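Local structure of ribosome-inactivating protein 3 (Zea mays, 2PQI) at residues R165-T168 with V169-V173; Q146-T149 with K150-L153. The protein is a maize ribosome-inactivating protein, a single-chain member of the family that combines a mixed beta sheet with many helices. One frame throughout, in Å; residues are numbered along the deposited sequence.

How the contacts relate
The two contacts are local and follow each other in series. Neither nests in the other, and they do not cross. Contact 2 comes first along the chain. It forms where the loop after helix 126-137 runs into helix 149-165. That helix then carries the chain inward to Arg165, where contact 1 opens with residues 165-168. Contact 1 is the turn into the next helix, 167-175. Neither contact closes a long loop. Their centres lie about 23 Å apart and their nearest atoms about 11 Å, without touching. Together they mark the two ends of helix 149-165: contact 2 at its surface start, contact 1 at its partly buried exit.

Contact 1: residues R165-T168 with V169-V173; sequences RFNT and VSRTV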
loop_
_atom_site.group_PDB
_atom_site.type_symbol
_atom_site.label_atom_id
_atom_site.label_comp_id
_atom_site.label_asym_id
_atom_site.label_seq_id
_atom_site.Cartn_x
_atom_site.Cartn_y
_atom_site.Cartn_z
ATOM N N ARG A 165 -4.826 -2.619 -2.725
ATOM C CA ARG A 165 -5.228 -2.139 -4.050
ATOM C C ARG A 165 -5.393 -3.184 -5.153
ATOM O O ARG A 165 -6.256 -3.034 -6.013
ATOM C CB ARG A 165 -4.220 -1.123 -4.592
ATOM C CG ARG A 165 -4.035 0.185 -3.844
ATOM C CD ARG A 165 -2.736 0.786 -4.351
ATOM N NE ARG A 165 -2.505 2.149 -3.901
ATOM C CZ ARG A 165 -1.457 2.879 -4.272
ATOM N NH1 ARG A 165 -0.546 2.366 -5.100
ATOM N NH2 ARG A 165 -1.330 4.127 -3.826
ATOM N N PHE A 166 -4.543 -4.210 -5.158
ATOM C CA PHE A 166 -4.574 -5.212 -6.219
ATOM C C PHE A 166 -4.872 -6.626 -5.764
ATOM O O PHE A 166 -4.319 -7.101 -4.771
ATOM C CB PHE A 166 -3.228 -5.277 -6.969
ATOM C CG PHE A 166 -2.789 -3.982 -7.621
ATOM C CD1 PHE A 166 -2.087 -3.015 -6.896
ATOM C CD2 PHE A 166 -3.020 -3.764 -8.978
ATOM C CE1 PHE A 166 -1.616 -1.844 -7.520
ATOM C CE2 PHE A 166 -2.562 -2.605 -9.615
ATOM C CZ PHE A 166 -1.856 -1.640 -8.883
ATOM N N ASN A 167 -5.761 -7.302 -6.484
ATOM C CA ASN A 167 -6.029 -8.714 -6.231
ATOM C C ASN A 167 -4.871 -9.592 -6.689
ATOM O O ASN A 167 -4.687 -10.706 -6.197
ATOM C CB ASN A 167 -7.324 -9.146 -6.923
ATOM C CG ASN A 167 -8.537 -8.398 -6.410
ATOM O OD1 ASN A 167 -8.931 -8.550 -5.253
ATOM N ND2 ASN A 167 -9.138 -7.583 -7.269
ATOM N N THR A 168 -4.096 -9.079 -7.636
ATOM C CA THR A 168 -2.842 -9.703 -8.042
ATOM C C THR A 168 -1.808 -9.766 -6.916
ATOM O O THR A 168 -1.238 -10.819 -6.654
ATOM C CB THR A 168 -2.218 -8.965 -9.266
ATOM O OG1 THR A 168 -0.997 -9.606 -9.647
ATOM C CG2 THR A 168 -1.919 -7.529 -8.936
ATOM N N VAL A 169 -1.565 -8.638 -6.259
ATOM C CA VAL A 169 -0.603 -8.572 -5.167
ATOM C C VAL A 169 -1.050 -9.358 -3.938
ATOM O O VAL A 169 -0.274 -10.125 -3.362
ATOM C CB VAL A 169 -0.372 -7.116 -4.703
ATOM C CG1 VAL A 169 0.525 -7.096 -3.481
ATOM C CG2 VAL A 169 0.231 -6.304 -5.796
ATOM N N SER A 170 -2.301 -9.151 -3.530
ATOM C CA SER A 170 -2.835 -9.822 -2.351
ATOM C C SER A 170 -2.779 -11.354 -2.457
ATOM O O SER A 170 -2.486 -12.024 -1.467
ATOM C CB SER A 170 -4.271 -9.363 -2.087
ATOM O OG SER A 170 -5.185 -10.064 -2.907
ATOM N N ARG A 171 -3.052 -11.911 -3.637
ATOM C CA ARG A 171 -3.006 -13.367 -3.805
ATOM C C ARG A 171 -1.563 -13.871 -3.867
ATOM O O ARG A 171 -1.231 -14.911 -3.300
ATOM C CB ARG A 171 -3.757 -13.805 -5.071
ATOM C CG ARG A 171 -5.156 -13.222 -5.209
ATOM C CD ARG A 171 -5.890 -13.179 -3.869
ATOM N NE ARG A 171 -6.925 -12.147 -3.860
ATOM C CZ ARG A 171 -7.505 -11.667 -2.765
ATOM N NH1 ARG A 171 -7.162 -12.125 -1.567
ATOM N NH2 ARG A 171 -8.423 -10.717 -2.876
ATOM N N THR A 172 -0.704 -13.134 -4.555
ATOM C CA THR A 172 0.686 -13.516 -4.643
ATOM C C THR A 172 1.285 -13.540 -3.243
ATOM O O THR A 172 1.815 -14.560 -2.798
ATOM C CB THR A 172 1.489 -12.531 -5.517
ATOM O OG1 THR A 172 1.225 -12.786 -6.903
ATOM C CG2 THR A 172 2.973 -12.680 -5.262
ATOM N N VAL A 173 1.180 -12.420 -2.539
ATOM C CA VAL A 173 1.738 -12.315 -1.196
ATOM C C VAL A 173 1.222 -13.375 -0.234
ATOM O O VAL A 173 2.011 -14.067 0.407
ATOM C CB VAL A 173 1.497 -10.903 -0.613
ATOM C CG1 VAL A 173 1.779 -10.877 0.894
ATOM C CG2 VAL A 173 2.412 -9.911 -1.330
#
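Phe166 and Ser170 are joined by the first i-to-i+4 backbone bond of helix 167-175. Ser170 N donates to Phe166 O at 3.1 Å, and the N-H...O angle of 169° is nearly straight. Phe166 holds the N-cap position of this helix. It is also the first residue to leave helical geometry after helix 149-165. Two residues further along, Thr172 N bonds Thr168 O at 3.2 Å. Arg171 N also reaches Asn167 O, but the placing of that oxygen is less sure.

Asn167 and Arg171 lie side by side on one face of the helix and point the same way. Arg171 NH2 donates to Asn167 OD1 at 3.3 Å. It approaches in the carbonyl plane, on a lone pair. The amide oxygen comes at the edge of the guanidinium, slightly out of its plane, and the two planes are 15° apart. The Arg171 chain bends at chi2 (-40°), and the guanidinium comes to lie over Ser170 CB, which sits 4.0 Å from its plane, at the centre of one face.

On the apolar side, Phe166 CB meets Val169 CG2 at 3.8 Å, and that methyl sits obliquely to the ring. Asn167 OD1 has a weak second partner in Arg24 NH1, and Thr172 OG1 is hydrogen-bonded to Gln189 OE1.

Phe166 packs edge-to-face on Trp196, while Arg165 makes a cation-pi contact with Trp196 and a salt bridge to Glu162. The run Glu162 to Arg165 is consistent with the Glu-x-x-Arg signature of ribosome-inactivating proteins. This contact begins at the arginine of that run and turns the chain into helix 167-175.

Contact 2: residues Q146-T149 with K150-L153; sequences QADT and KSKL
Asp148 and Thr149 meet Lys152 and Leu153 in a local contact at the first turn of helix 149-165. It lies near the protein surface, where the loop after helix 126-137 enters the helix. Two backbone bonds start the turn. Lys152 N donates to Asp148 O at 3.1 Å, and Leu153 N donates to Thr149 O at the same 3.1 Å. Both are bent, with N-H...O angles of 142° and 139°.

Asp148 O is also approached by a side chain. Ser151 OG makes a weak bond to it at 3.4 Å, so this carbonyl has a second, weak donor in addition to Lys152 N. The Asp148 carboxylate itself stays apart: its OD1 is 4.2 Å from Lys152 NZ, too far for a salt bridge. The opposite charges may still attract weakly.

Thr149 and Leu153 lie alongside each other and point the same way. Leu153 CD1 comes to 3.9 Å from Thr149 OG1. The Leu153 CG is anti to its carbonyl carbon (chi1 -79°), which brings the branch back along the helix toward Thr149. Its CG and CD1 also lie close to Thr149 O. The approach of Ala147 to the Lys150 chain is doubtful in the model. Lys150 runs extended beyond CG, and its NZ makes a weak hydrogen bond to Asp112 O.

Lys152 rests on Ala132, Asp135 and Leu136 of helix 126-137. Buried Leu153 touches Leu136 of that helix too, and meets Leu104 and Phe106 from the loop that follows strand 102-103. The first turn thus packs against both helix 126-137 and this loop.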
loop_
_atom_site.group_PDB
_atom_site.type_symbol
_atom_site.label_atom_id
_atom_site.label_comp_id
_atom_site.label_asym_id
_atom_site.label_seq_id
_atom_site.Cartn_x
_atom_site.Cartn_y
_atom_site.Cartn_z
ATOM N N GLN A 146 20.950 6.091 8.032
ATOM C CA GLN A 146 20.634 5.913 6.620
ATOM C C GLN A 146 19.500 4.911 6.430
ATOM O O GLN A 146 19.029 4.302 7.391
ATOM C CB GLN A 146 21.873 5.455 5.848
ATOM C CG GLN A 146 23.119 5.309 6.706
ATOM C CD GLN A 146 23.021 4.155 7.684
ATOM O OE1 GLN A 146 22.132 3.310 7.578
ATOM N NE2 GLN A 146 23.935 4.115 8.646
ATOM N N ALA A 147 19.064 4.746 5.185
ATOM C CA ALA A 147 17.795 4.091 4.898
ATOM C C ALA A 147 18.012 2.683 4.350
ATOM O O ALA A 147 17.881 2.447 3.150
ATOM C CB ALA A 147 16.978 4.921 3.920
ATOM N N ASP A 148 18.374 1.755 5.230
ATOM C CA ASP A 148 17.755 0.435 5.247
ATOM C C ASP A 148 16.337 0.548 5.786
ATOM O O ASP A 148 15.590 -0.429 5.824
ATOM C CB ASP A 148 18.572 -0.528 6.112
ATOM C CG ASP A 148 19.060 -1.736 5.337
ATOM O OD1 ASP A 148 18.505 -2.837 5.538
ATOM O OD2 ASP A 148 19.999 -1.584 4.527
ATOM N N THR A 149 15.980 1.758 6.202
ATOM C CA THR A 149 14.634 2.056 6.645
ATOM C C THR A 149 13.775 2.305 5.418
ATOM O O THR A 149 12.559 2.165 5.476
ATOM C CB THR A 149 14.588 3.279 7.606
ATOM O OG1 THR A 149 13.853 4.341 6.998
ATOM C CG2 THR A 149 15.981 3.768 7.942
ATOM N N LYS A 150 14.411 2.657 4.305
ATOM C CA LYS A 150 13.684 2.862 3.059
ATOM C C LYS A 150 13.284 1.459 2.614
ATOM O O LYS A 150 12.176 1.218 2.123
ATOM C CB LYS A 150 14.587 3.472 1.987
ATOM C CG LYS A 150 14.902 4.935 2.153
ATOM C CD LYS A 150 15.724 5.433 0.976
ATOM C CE LYS A 150 15.928 6.949 1.045
ATOM N NZ LYS A 150 16.551 7.540 -0.192
ATOM N N SER A 151 14.216 0.532 2.802
ATOM C CA SER A 151 14.024 -0.862 2.423
ATOM C C SER A 151 12.912 -1.529 3.240
ATOM O O SER A 151 12.141 -2.333 2.719
ATOM C CB SER A 151 15.350 -1.626 2.584
ATOM O OG SER A 151 15.191 -2.759 3.420
ATOM N N LYS A 152 12.837 -1.198 4.522
ATOM C CA LYS A 152 11.805 -1.758 5.385
ATOM C C LYS A 152 10.449 -1.140 5.061
ATOM O O LYS A 152 9.410 -1.783 5.205
ATOM C CB LYS A 152 12.159 -1.501 6.857
ATOM C CG LYS A 152 13.331 -2.320 7.357
ATOM C CD LYS A 152 12.944 -3.787 7.362
ATOM C CE LYS A 152 14.074 -4.699 7.817
ATOM N NZ LYS A 152 15.042 -4.947 6.719
ATOM N N LEU A 153 10.472 0.109 4.608
ATOM C CA LEU A 153 9.256 0.827 4.274
ATOM C C LEU A 153 8.643 0.394 2.962
ATOM O O LEU A 153 7.428 0.351 2.815
ATOM C CB LEU A 153 9.533 2.331 4.257
ATOM C CG LEU A 153 9.580 2.959 5.654
ATOM C CD1 LEU A 153 10.215 4.326 5.585
ATOM C CD2 LEU A 153 8.164 3.041 6.223
#